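Listeriolysin O (Listeria monocytogenes, PDB 4CDB) binds cholesterol-containing host membranes, where it changes conformation, inserts and assembles into an oligomeric pore that lyses the cell. Local coordinates at residues 164-173 against 207-217; 261-271 against 302-312. All coordinates share one frame; numbering follows the deposited sequence.

Interaction 1 (164-173 against 207-217); sequences AKIDYDDEMA and QEEVISFKQIY. With NA (sodium ion), chain F; NA (sodium ion), chain Q; NA (sodium ion), chain K.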
loop_
_atom_site.group_PDB
_atom_site.type_symbol
_atom_site.label_atom_id
_atom_site.label_comp_id
_atom_site.label_asym_id
_atom_site.label_seq_id
_atom_site.Cartn_x
_atom_site.Cartn_y
_atom_site.Cartn_z
ATOM N N ALA A 164 20.511 -5.000 6.483
ATOM C CA ALA A 164 19.331 -5.753 6.874
ATOM C C ALA A 164 18.624 -6.294 5.641
ATOM O O ALA A 164 18.745 -5.734 4.554
ATOM C CB ALA A 164 18.389 -4.871 7.675
ATOM N N LYS A 165 17.898 -7.392 5.813
ATOM C CA LYS A 165 17.058 -7.922 4.748
ATOM C C LYS A 165 15.807 -7.054 4.620
ATOM O O LYS A 165 15.087 -6.847 5.596
ATOM C CB LYS A 165 16.669 -9.371 5.048
ATOM C CG LYS A 165 15.615 -9.938 4.111
ATOM C CD LYS A 165 15.199 -11.341 4.526
ATOM C CE LYS A 165 14.051 -11.848 3.665
ATOM N NZ LYS A 165 13.627 -13.222 4.054
ATOM N N ILE A 166 15.556 -6.536 3.422
ATOM C CA ILE A 166 14.413 -5.648 3.210
ATOM C C ILE A 166 13.164 -6.387 2.731
ATOM O O ILE A 166 13.182 -7.055 1.697
ATOM C CB ILE A 166 14.737 -4.502 2.219
ATOM C CG1 ILE A 166 15.608 -3.438 2.886
ATOM C CG2 ILE A 166 13.462 -3.853 1.714
ATOM C CD1 ILE A 166 17.085 -3.705 2.790
ATOM N N ASP A 167 12.085 -6.263 3.498
ATOM C CA ASP A 167 10.778 -6.757 3.085
ATOM C C ASP A 167 9.857 -5.551 2.886
ATOM O O ASP A 167 9.510 -4.863 3.846
ATOM C CB ASP A 167 10.205 -7.704 4.141
ATOM C CG ASP A 167 9.115 -8.604 3.593
ATOM O OD1 ASP A 167 8.493 -8.237 2.575
ATOM O OD2 ASP A 167 8.879 -9.679 4.185
ATOM N N TYR A 168 9.471 -5.299 1.637
ATOM C CA TYR A 168 8.768 -4.068 1.272
ATOM C C TYR A 168 7.408 -4.334 0.621
ATOM O O TYR A 168 7.284 -5.207 -0.238
ATOM C CB TYR A 168 9.648 -3.239 0.332
ATOM C CG TYR A 168 9.043 -1.930 -0.116
ATOM C CD1 TYR A 168 9.168 -0.786 0.659
ATOM C CD2 TYR A 168 8.358 -1.834 -1.320
ATOM C CE1 TYR A 168 8.623 0.415 0.253
ATOM C CE2 TYR A 168 7.806 -0.636 -1.736
ATOM C CZ TYR A 168 7.942 0.484 -0.944
ATOM O OH TYR A 168 7.398 1.680 -1.350
ATOM N N ASP A 169 6.399 -3.567 1.032
ATOM C CA ASP A 169 5.044 -3.699 0.499
ATOM C C ASP A 169 4.351 -2.341 0.433
ATOM O O ASP A 169 4.372 -1.585 1.404
ATOM C CB ASP A 169 4.217 -4.650 1.369
ATOM C CG ASP A 169 4.126 -6.043 0.787
ATOM O OD1 ASP A 169 4.042 -6.160 -0.453
ATOM O OD2 ASP A 169 4.138 -7.019 1.566
ATOM N N ASP A 170 3.738 -2.037 -0.708
ATOM C CA ASP A 170 3.009 -0.780 -0.877
ATOM C C ASP A 170 1.688 -0.970 -1.626
ATOM O O ASP A 170 1.559 -1.878 -2.449
ATOM C CB ASP A 170 3.875 0.273 -1.580
ATOM C CG ASP A 170 4.445 -0.216 -2.903
ATOM O OD1 ASP A 170 4.065 -1.312 -3.366
ATOM O OD2 ASP A 170 5.276 0.510 -3.490
ATOM N N GLU A 171 0.718 -0.105 -1.334
ATOM C CA GLU A 171 -0.603 -0.167 -1.958
ATOM C C GLU A 171 -1.319 1.172 -1.875
ATOM O O GLU A 171 -1.312 1.821 -0.826
ATOM C CB GLU A 171 -1.478 -1.220 -1.274
ATOM C CG GLU A 171 -1.429 -2.600 -1.895
ATOM C CD GLU A 171 -2.038 -2.647 -3.283
ATOM O OE1 GLU A 171 -2.965 -1.855 -3.562
ATOM O OE2 GLU A 171 -1.595 -3.488 -4.093
ATOM N N MET A 172 -1.947 1.579 -2.973
ATOM C CA MET A 172 -2.842 2.726 -2.935
ATOM C C MET A 172 -4.080 2.300 -2.157
ATOM O O MET A 172 -4.733 1.317 -2.509
ATOM C CB MET A 172 -3.224 3.177 -4.346
ATOM C CG MET A 172 -2.051 3.643 -5.204
ATOM S SD MET A 172 -1.139 5.024 -4.481
ATOM C CE MET A 172 -2.446 6.238 -4.321
ATOM N N ALA A 173 -4.388 3.028 -1.090
ATOM C CA ALA A 173 -5.473 2.648 -0.186
ATOM C C ALA A 173 -6.867 2.950 -0.746
ATOM O O ALA A 173 -7.089 3.995 -1.360
ATOM C CB ALA A 173 -5.288 3.323 1.165
ATOM N N GLN A 207 -5.838 11.226 -2.366
ATOM C CA GLN A 207 -5.237 9.939 -2.698
ATOM C C GLN A 207 -4.224 9.544 -1.629
ATOM O O GLN A 207 -3.373 10.347 -1.245
ATOM C CB GLN A 207 -4.562 9.989 -4.070
ATOM C CG GLN A 207 -5.516 10.223 -5.229
ATOM C CD GLN A 207 -4.861 9.996 -6.576
ATOM O OE1 GLN A 207 -4.602 8.857 -6.969
ATOM N NE2 GLN A 207 -4.589 11.080 -7.293
ATOM N N GLU A 208 -4.318 8.308 -1.146
ATOM C CA GLU A 208 -3.426 7.841 -0.091
ATOM C C GLU A 208 -2.765 6.508 -0.425
ATOM O O GLU A 208 -3.367 5.646 -1.064
ATOM C CB GLU A 208 -4.164 7.746 1.248
ATOM C CG GLU A 208 -4.718 9.074 1.740
ATOM C CD GLU A 208 -5.149 9.037 3.195
ATOM O OE1 GLU A 208 -5.783 8.046 3.608
ATOM O OE2 GLU A 208 -4.858 10.010 3.923
ATOM N N GLU A 209 -1.519 6.352 0.010
ATOM C CA GLU A 209 -0.804 5.092 -0.152
ATOM C C GLU A 209 -0.315 4.586 1.201
ATOM O O GLU A 209 0.121 5.369 2.047
ATOM C CB GLU A 209 0.376 5.255 -1.111
ATOM C CG GLU A 209 1.049 3.942 -1.489
ATOM C CD GLU A 209 2.324 4.142 -2.284
ATOM O OE1 GLU A 209 2.976 5.193 -2.113
ATOM O OE2 GLU A 209 2.675 3.246 -3.079
ATOM N N VAL A 210 -0.400 3.274 1.399
ATOM C CA VAL A 210 0.090 2.650 2.622
ATOM C C VAL A 210 1.322 1.805 2.317
ATOM O O VAL A 210 1.315 0.991 1.391
ATOM C CB VAL A 210 -0.996 1.791 3.286
ATOM C CG1 VAL A 210 -0.430 1.037 4.479
ATOM C CG2 VAL A 210 -2.153 2.668 3.719
ATOM N N ILE A 211 2.379 2.013 3.096
ATOM C CA ILE A 211 3.644 1.325 2.878
ATOM C C ILE A 211 4.083 0.548 4.120
ATOM O O ILE A 211 4.016 1.062 5.238
ATOM C CB ILE A 211 4.757 2.324 2.490
ATOM C CG1 ILE A 211 4.383 3.077 1.214
ATOM C CG2 ILE A 211 6.089 1.614 2.319
ATOM C CD1 ILE A 211 5.406 4.106 0.799
ATOM N N SER A 212 4.518 -0.692 3.916
ATOM C CA SER A 212 5.106 -1.492 4.984
ATOM C C SER A 212 6.588 -1.714 4.684
ATOM O O SER A 212 6.937 -2.347 3.687
ATOM C CB SER A 212 4.381 -2.832 5.110
ATOM O OG SER A 212 4.858 -3.572 6.219
ATOM N N PHE A 213 7.456 -1.187 5.542
ATOM C CA PHE A 213 8.898 -1.269 5.320
ATOM C C PHE A 213 9.581 -2.064 6.437
ATOM O O PHE A 213 9.746 -1.571 7.554
ATOM C CB PHE A 213 9.494 0.140 5.209
ATOM C CG PHE A 213 10.955 0.162 4.850
ATOM C CD1 PHE A 213 11.379 -0.206 3.582
ATOM C CD2 PHE A 213 11.903 0.572 5.776
ATOM C CE1 PHE A 213 12.726 -0.179 3.247
ATOM C CE2 PHE A 213 13.250 0.602 5.447
ATOM C CZ PHE A 213 13.662 0.226 4.183
ATOM N N LYS A 214 9.970 -3.298 6.131
ATOM C CA LYS A 214 10.620 -4.154 7.119
ATOM C C LYS A 214 12.128 -4.219 6.918
ATOM O O LYS A 214 12.610 -4.470 5.812
ATOM C CB LYS A 214 10.040 -5.573 7.086
ATOM C CG LYS A 214 8.604 -5.702 7.575
ATOM C CD LYS A 214 8.217 -7.171 7.738
ATOM C CE LYS A 214 6.781 -7.330 8.216
ATOM N NZ LYS A 214 5.799 -6.866 7.197
ATOM N N GLN A 215 12.863 -3.992 8.001
ATOM C CA GLN A 215 14.302 -4.212 8.021
ATOM C C GLN A 215 14.619 -5.377 8.958
ATOM O O GLN A 215 14.626 -5.225 10.181
ATOM C CB GLN A 215 15.038 -2.939 8.448
ATOM C CG GLN A 215 14.967 -1.820 7.417
ATOM C CD GLN A 215 15.338 -0.466 7.987
ATOM O OE1 GLN A 215 15.034 -0.162 9.139
ATOM N NE2 GLN A 215 16.004 0.354 7.181
ATOM N N ILE A 216 14.858 -6.546 8.374
ATOM C CA ILE A 216 15.081 -7.759 9.151
ATOM C C ILE A 216 16.568 -7.974 9.418
ATOM O O ILE A 216 17.359 -8.129 8.488
ATOM C CB ILE A 216 14.505 -8.994 8.431
ATOM C CG1 ILE A 216 13.037 -8.758 8.070
ATOM C CG2 ILE A 216 14.672 -10.244 9.288
ATOM C CD1 ILE A 216 12.456 -9.803 7.137
ATOM N N TYR A 217 16.939 -7.989 10.695
ATOM C CA TYR A 217 18.333 -8.139 11.090
ATOM C C TYR A 217 18.750 -9.606 11.132
ATOM O O TYR A 217 19.883 -9.950 10.788
ATOM C CB TYR A 217 18.572 -7.483 12.450
ATOM C CG TYR A 217 18.238 -6.009 12.479
ATOM C CD1 TYR A 217 18.413 -5.215 11.354
ATOM C CD2 TYR A 217 17.740 -5.412 13.632
ATOM C CE1 TYR A 217 18.109 -3.867 11.375
ATOM C CE2 TYR A 217 17.433 -4.063 13.662
ATOM C CZ TYR A 217 17.618 -3.296 12.531
ATOM O OH TYR A 217 17.312 -1.954 12.556
HETATM NA NA NA F . 3.502 -4.379 -2.165
HETATM NA NA NA Q . 5.261 4.366 -3.084
HETATM NA NA NA K . -4.874 -3.474 -4.358
HETATM O O HOH W 1 6.825 -5.391 4.632
HETATM O O HOH W 2 6.054 -9.408 5.764
HETATM O O HOH W 3 -6.036 6.200 -2.375
#
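The rings of Tyr168 and Phe213 meet edge to edge, each placing CD1 near the plane of the other ring, 3.7 Å apart. CG of Tyr168 stands anti to the backbone N (chi1 -180°), which lays the ring over the neighbouring strand, where CE1 meets CG2 of Ile211 at 3.5 Å. At the Ala164 end of the pair, CD1 at the edge of the Tyr217 ring touches CB of Ala164, while one face lies over the carbonyl O of Gln215. The hydroxyl of Tyr168 donates a long bond to Asp170 OD2 (3.2 Å), reaching it from above the carboxylate plane. The Asp170 and Glu209 carboxylates are turned only 19° from each other; Glu209 grips a sodium ion with both oxygens, OE1 at 2.6 Å, and Asp282 completes that site. On the face of Asp167, Asp169 and Glu171, CB of Asp167 packs on CB of Lys214 (3.6 Å), but the charged ends do not touch: a water joins Asp167 OD2 to Lys214 NZ, which also bonds Gln78 and Gln263. Asp169 OD1 binds a second sodium ion; Glu171 OE1 binds another with Gln178 and Tyr368, while its OE2 pairs with Lys182. The strands themselves, 165-172 and 207-217, run antiparallel at 165°, joined by a regular backbone ladder from Lys165-Ile216 to Ala173-Glu208. Helix 176-183 packs against Asp169, Ser212 and Ala173, helix 277-286 against Met172 and Glu209, and strand 262-270 hydrogen-bonds along the other edge of 207-217. Both helices overlap segments (176-189, 274-283) assigned to become membrane-spanning beta strands in the pore.

Interaction 2 (261-271 against 302-312); sequences GRQVYLKLSTN and NSSFKAVIYGG. With NA (sodium ion), chain N; NA (sodium ion), chain T.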
loop_
_atom_site.group_PDB
_atom_site.type_symbol
_atom_site.label_atom_id
_atom_site.label_comp_id
_atom_site.label_asym_id
_atom_site.label_seq_id
_atom_site.Cartn_x
_atom_site.Cartn_y
_atom_site.Cartn_z
ATOM N N GLY A 261 13.633 -7.496 13.870
ATOM C CA GLY A 261 14.164 -6.268 13.312
ATOM C C GLY A 261 13.322 -5.028 13.537
ATOM O O GLY A 261 12.693 -4.857 14.582
ATOM N N ARG A 262 13.317 -4.160 12.533
ATOM C CA ARG A 262 12.683 -2.854 12.633
ATOM C C ARG A 262 11.652 -2.711 11.523
ATOM O O ARG A 262 11.916 -3.082 10.378
ATOM C CB ARG A 262 13.755 -1.768 12.511
ATOM C CG ARG A 262 13.251 -0.336 12.506
ATOM C CD ARG A 262 14.426 0.629 12.402
ATOM N NE ARG A 262 14.008 2.027 12.418
ATOM C CZ ARG A 262 13.802 2.756 11.327
ATOM N NH1 ARG A 262 13.979 2.220 10.126
ATOM N NH2 ARG A 262 13.423 4.022 11.434
ATOM N N GLN A 263 10.475 -2.191 11.854
ATOM C CA GLN A 263 9.427 -2.026 10.852
ATOM C C GLN A 263 8.866 -0.611 10.833
ATOM O O GLN A 263 8.561 -0.036 11.878
ATOM C CB GLN A 263 8.295 -3.033 11.069
ATOM C CG GLN A 263 7.226 -2.995 9.979
ATOM C CD GLN A 263 6.201 -4.105 10.113
ATOM O OE1 GLN A 263 5.543 -4.477 9.143
ATOM N NE2 GLN A 263 6.056 -4.636 11.323
ATOM N N VAL A 264 8.735 -0.057 9.631
ATOM C CA VAL A 264 8.174 1.274 9.451
ATOM C C VAL A 264 6.912 1.195 8.601
ATOM O O VAL A 264 6.953 0.722 7.466
ATOM C CB VAL A 264 9.178 2.214 8.757
ATOM C CG1 VAL A 264 8.582 3.600 8.599
ATOM C CG2 VAL A 264 10.474 2.278 9.545
ATOM N N TYR A 265 5.790 1.639 9.160
ATOM C CA TYR A 265 4.554 1.754 8.396
ATOM C C TYR A 265 4.377 3.200 7.949
ATOM O O TYR A 265 4.584 4.125 8.736
ATOM C CB TYR A 265 3.348 1.307 9.223
ATOM C CG TYR A 265 3.219 -0.192 9.378
ATOM C CD1 TYR A 265 2.620 -0.963 8.390
ATOM C CD2 TYR A 265 3.679 -0.833 10.520
ATOM C CE1 TYR A 265 2.493 -2.336 8.530
ATOM C CE2 TYR A 265 3.557 -2.203 10.671
ATOM C CZ TYR A 265 2.964 -2.948 9.674
ATOM O OH TYR A 265 2.846 -4.311 9.827
ATOM N N LEU A 266 3.996 3.392 6.691
ATOM C CA LEU A 266 3.869 4.734 6.129
ATOM C C LEU A 266 2.478 5.007 5.578
ATOM O O LEU A 266 1.845 4.127 4.991
ATOM C CB LEU A 266 4.902 4.952 5.023
ATOM C CG LEU A 266 6.368 4.996 5.450
ATOM C CD1 LEU A 266 7.266 5.159 4.237
ATOM C CD2 LEU A 266 6.593 6.121 6.442
ATOM N N LYS A 267 2.011 6.236 5.773
ATOM C CA LYS A 267 0.763 6.698 5.184
ATOM C C LYS A 267 1.034 7.956 4.366
ATOM O O LYS A 267 1.096 9.060 4.909
ATOM C CB LYS A 267 -0.270 6.986 6.274
ATOM C CG LYS A 267 -1.599 7.535 5.773
ATOM C CD LYS A 267 -1.974 8.784 6.553
ATOM C CE LYS A 267 -3.477 8.971 6.631
ATOM N NZ LYS A 267 -3.831 10.115 7.516
ATOM N N LEU A 268 1.217 7.782 3.062
ATOM C CA LEU A 268 1.433 8.907 2.156
ATOM C C LEU A 268 0.082 9.429 1.679
ATOM O O LEU A 268 -0.796 8.644 1.330
ATOM C CB LEU A 268 2.287 8.477 0.961
ATOM C CG LEU A 268 3.813 8.588 1.060
ATOM C CD1 LEU A 268 4.342 8.102 2.402
ATOM C CD2 LEU A 268 4.463 7.809 -0.073
ATOM N N SER A 269 -0.086 10.749 1.671
ATOM C CA SER A 269 -1.368 11.345 1.306
ATOM C C SER A 269 -1.220 12.683 0.586
ATOM O O SER A 269 -0.266 13.426 0.821
ATOM C CB SER A 269 -2.246 11.519 2.549
ATOM O OG SER A 269 -1.616 12.347 3.509
ATOM N N THR A 270 -2.177 12.981 -0.290
ATOM C CA THR A 270 -2.189 14.242 -1.022
ATOM C C THR A 270 -3.593 14.575 -1.513
ATOM O O THR A 270 -4.434 13.688 -1.660
ATOM C CB THR A 270 -1.236 14.205 -2.230
ATOM O OG1 THR A 270 -1.200 15.496 -2.851
ATOM C CG2 THR A 270 -1.701 13.170 -3.247
ATOM N N ASN A 271 -3.839 15.857 -1.767
ATOM C CA ASN A 271 -5.129 16.301 -2.284
ATOM C C ASN A 271 -5.139 16.354 -3.808
ATOM O O ASN A 271 -6.156 16.675 -4.425
ATOM C CB ASN A 271 -5.495 17.670 -1.707
ATOM C CG ASN A 271 -4.374 18.682 -1.848
ATOM O OD1 ASN A 271 -3.411 18.465 -2.586
ATOM N ND2 ASN A 271 -4.492 19.797 -1.138
ATOM N N ASN A 302 3.205 19.084 -2.310
ATOM C CA ASN A 302 1.885 19.170 -1.695
ATOM C C ASN A 302 1.411 17.832 -1.125
ATOM O O ASN A 302 0.212 17.583 -1.010
ATOM C CB ASN A 302 0.865 19.716 -2.699
ATOM C CG ASN A 302 1.351 20.975 -3.400
ATOM O OD1 ASN A 302 1.199 22.085 -2.888
ATOM N ND2 ASN A 302 1.940 20.806 -4.578
ATOM N N SER A 303 2.361 16.974 -0.767
ATOM C CA SER A 303 2.036 15.688 -0.159
ATOM C C SER A 303 2.663 15.576 1.225
ATOM O O SER A 303 3.750 16.102 1.465
ATOM C CB SER A 303 2.525 14.535 -1.040
ATOM O OG SER A 303 1.959 14.601 -2.336
ATOM N N SER A 304 1.976 14.886 2.131
ATOM C CA SER A 304 2.474 14.680 3.488
ATOM C C SER A 304 2.687 13.196 3.785
ATOM O O SER A 304 2.288 12.335 3.001
ATOM C CB SER A 304 1.504 15.284 4.502
ATOM O OG SER A 304 0.232 14.668 4.410
ATOM N N PHE A 305 3.317 12.899 4.917
ATOM C CA PHE A 305 3.501 11.510 5.326
ATOM C C PHE A 305 3.298 11.340 6.825
ATOM O O PHE A 305 3.544 12.260 7.608
ATOM C CB PHE A 305 4.884 10.984 4.914
ATOM C CG PHE A 305 6.011 11.458 5.794
ATOM C CD1 PHE A 305 6.675 12.639 5.511
ATOM C CD2 PHE A 305 6.415 10.717 6.897
ATOM C CE1 PHE A 305 7.711 13.079 6.314
ATOM C CE2 PHE A 305 7.448 11.154 7.705
ATOM C CZ PHE A 305 8.098 12.336 7.411
ATOM N N LYS A 306 2.840 10.154 7.215
ATOM C CA LYS A 306 2.755 9.785 8.621
ATOM C C LYS A 306 3.428 8.430 8.829
ATOM O O LYS A 306 3.167 7.474 8.094
ATOM C CB LYS A 306 1.301 9.746 9.087
ATOM C CG LYS A 306 1.140 9.607 10.592
ATOM C CD LYS A 306 -0.311 9.784 11.006
ATOM C CE LYS A 306 -0.439 9.932 12.514
ATOM N NZ LYS A 306 -1.863 10.019 12.942
ATOM N N ALA A 307 4.302 8.352 9.825
ATOM C CA ALA A 307 5.112 7.157 10.019
ATOM C C ALA A 307 4.931 6.547 11.401
ATOM O O ALA A 307 4.989 7.247 12.411
ATOM C CB ALA A 307 6.580 7.472 9.772
ATOM N N VAL A 308 4.710 5.235 11.430
ATOM C CA VAL A 308 4.689 4.474 12.673
ATOM C C VAL A 308 5.871 3.509 12.668
ATOM O O VAL A 308 5.998 2.680 11.765
ATOM C CB VAL A 308 3.380 3.683 12.825
ATOM C CG1 VAL A 308 3.371 2.910 14.134
ATOM C CG2 VAL A 308 2.189 4.622 12.752
ATOM N N ILE A 309 6.734 3.618 13.673
ATOM C CA ILE A 309 7.981 2.859 13.694
ATOM C C ILE A 309 8.057 1.902 14.884
ATOM O O ILE A 309 7.911 2.319 16.035
ATOM C CB ILE A 309 9.199 3.809 13.738
ATOM C CG1 ILE A 309 9.056 4.911 12.686
ATOM C CG2 ILE A 309 10.496 3.037 13.545
ATOM C CD1 ILE A 309 10.170 5.939 12.722
ATOM N N TYR A 310 8.288 0.620 14.601
ATOM C CA TYR A 310 8.471 -0.384 15.649
ATOM C C TYR A 310 9.886 -0.958 15.605
ATOM O O TYR A 310 10.444 -1.163 14.525
ATOM C CB TYR A 310 7.465 -1.528 15.496
ATOM C CG TYR A 310 6.019 -1.096 15.425
ATOM C CD1 TYR A 310 5.437 -0.370 16.457
ATOM C CD2 TYR A 310 5.227 -1.436 14.338
ATOM C CE1 TYR A 310 4.111 0.017 16.400
ATOM C CE2 TYR A 310 3.901 -1.055 14.270
ATOM C CZ TYR A 310 3.347 -0.329 15.303
ATOM O OH TYR A 310 2.029 0.053 15.239
ATOM N N GLY A 311 10.458 -1.228 16.777
ATOM C CA GLY A 311 11.775 -1.836 16.868
ATOM C C GLY A 311 12.903 -0.961 16.352
ATOM O O GLY A 311 13.963 -1.462 15.966
ATOM N N GLY A 312 12.677 0.348 16.345
ATOM C CA GLY A 312 13.677 1.288 15.877
ATOM C C GLY A 312 14.503 1.870 17.007
ATOM O O GLY A 312 15.444 2.627 16.775
HETATM NA NA NA N . 1.691 -5.583 8.002
HETATM NA NA NA T . 0.940 1.071 17.273
HETATM O O HOH W 4 3.310 -6.167 6.088
HETATM O O HOH W 5 -1.907 1.695 16.644
#
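Tyr265 overlaps Tyr310 on the face they share with Val308: CD2 of Tyr265 lies 3.8 Å from CE2 of Tyr310, and CE2 of Tyr265 comes in at the edge of the Tyr310 ring, in its plane. The ring planes stand about 71° apart, so the rings meet steeply and not flat on one another. Each has CG anti to its carbonyl carbon, and each hydroxyl binds a sodium ion lying in the plane of its own ring, Tyr265 OH at 2.5 Å. Gln78 and Phe183 complete the Tyr265 site, together with a water.

On the opposite face the side chains are mostly apolar. Leu266 CD2 sits 3.6 Å from Ala307 CB, Leu268 CD1 reaches Phe305 CB, and Val264 lies alongside Ile309. Fully extended to NE, Arg262 sends its chain past the carbonyl oxygens of Tyr310 and Gly311, with CA of Gly312 at the guanidinium edge and CG2 of Ile309 3.7 Å from NH2; NH1 is held by Gln215. Gly311 has a positive phi (66°), and where a CB would project lies the carbonyl O of Gly261.

Toward Asn271, Ser304 OG gives Ser269 OG a weak bond, and Thr270 OG1 donates to Asn302 O (3.1 Å) from above the carbonyl plane. The backbones, antiparallel at 162°, exchange paired hydrogen bonds from Gln263-Tyr310 to Ser269-Ser304. The pair belongs to the central sheet of a cholesterol-dependent cytolysin; Asn302 and Ser303 end a segment (291-303) assigned to become a transmembrane beta strand. Asn302 leaves helical geometry straight after helix 294-301, its ND2 bonded to Asn298. Strand 262-270 is flanked by strand 207-222, and strand 303-310 by strand 319-324, whose Ile321 meets Phe305 and Ile309. Phe281 of helix 277-286 packs on Leu268, Thr270 and Ser303.

Interactions 1 and 2 are neighbouring strand pairs of one antiparallel sheet, in the order 165-172, 207-222, 262-270, 303-310, their centres about 9 Å apart. The join is made by strands 207-222 and 262-270, where Gln215 N lies 2.7 Å from Arg262 O and Glu209 N 2.7 Å from Leu268 O, both probably hydrogen-bonded. Side chains add to it: Lys214 NZ is 3.1 Å from Gln263 OE1. Helices 176-183 and 277-286 pack on these strands. The mostly helical connections between the strands of each pair include the segments assigned to form transmembrane hairpins, consistent with both contacts forming the scaffold from which these hairpins extend in the pore.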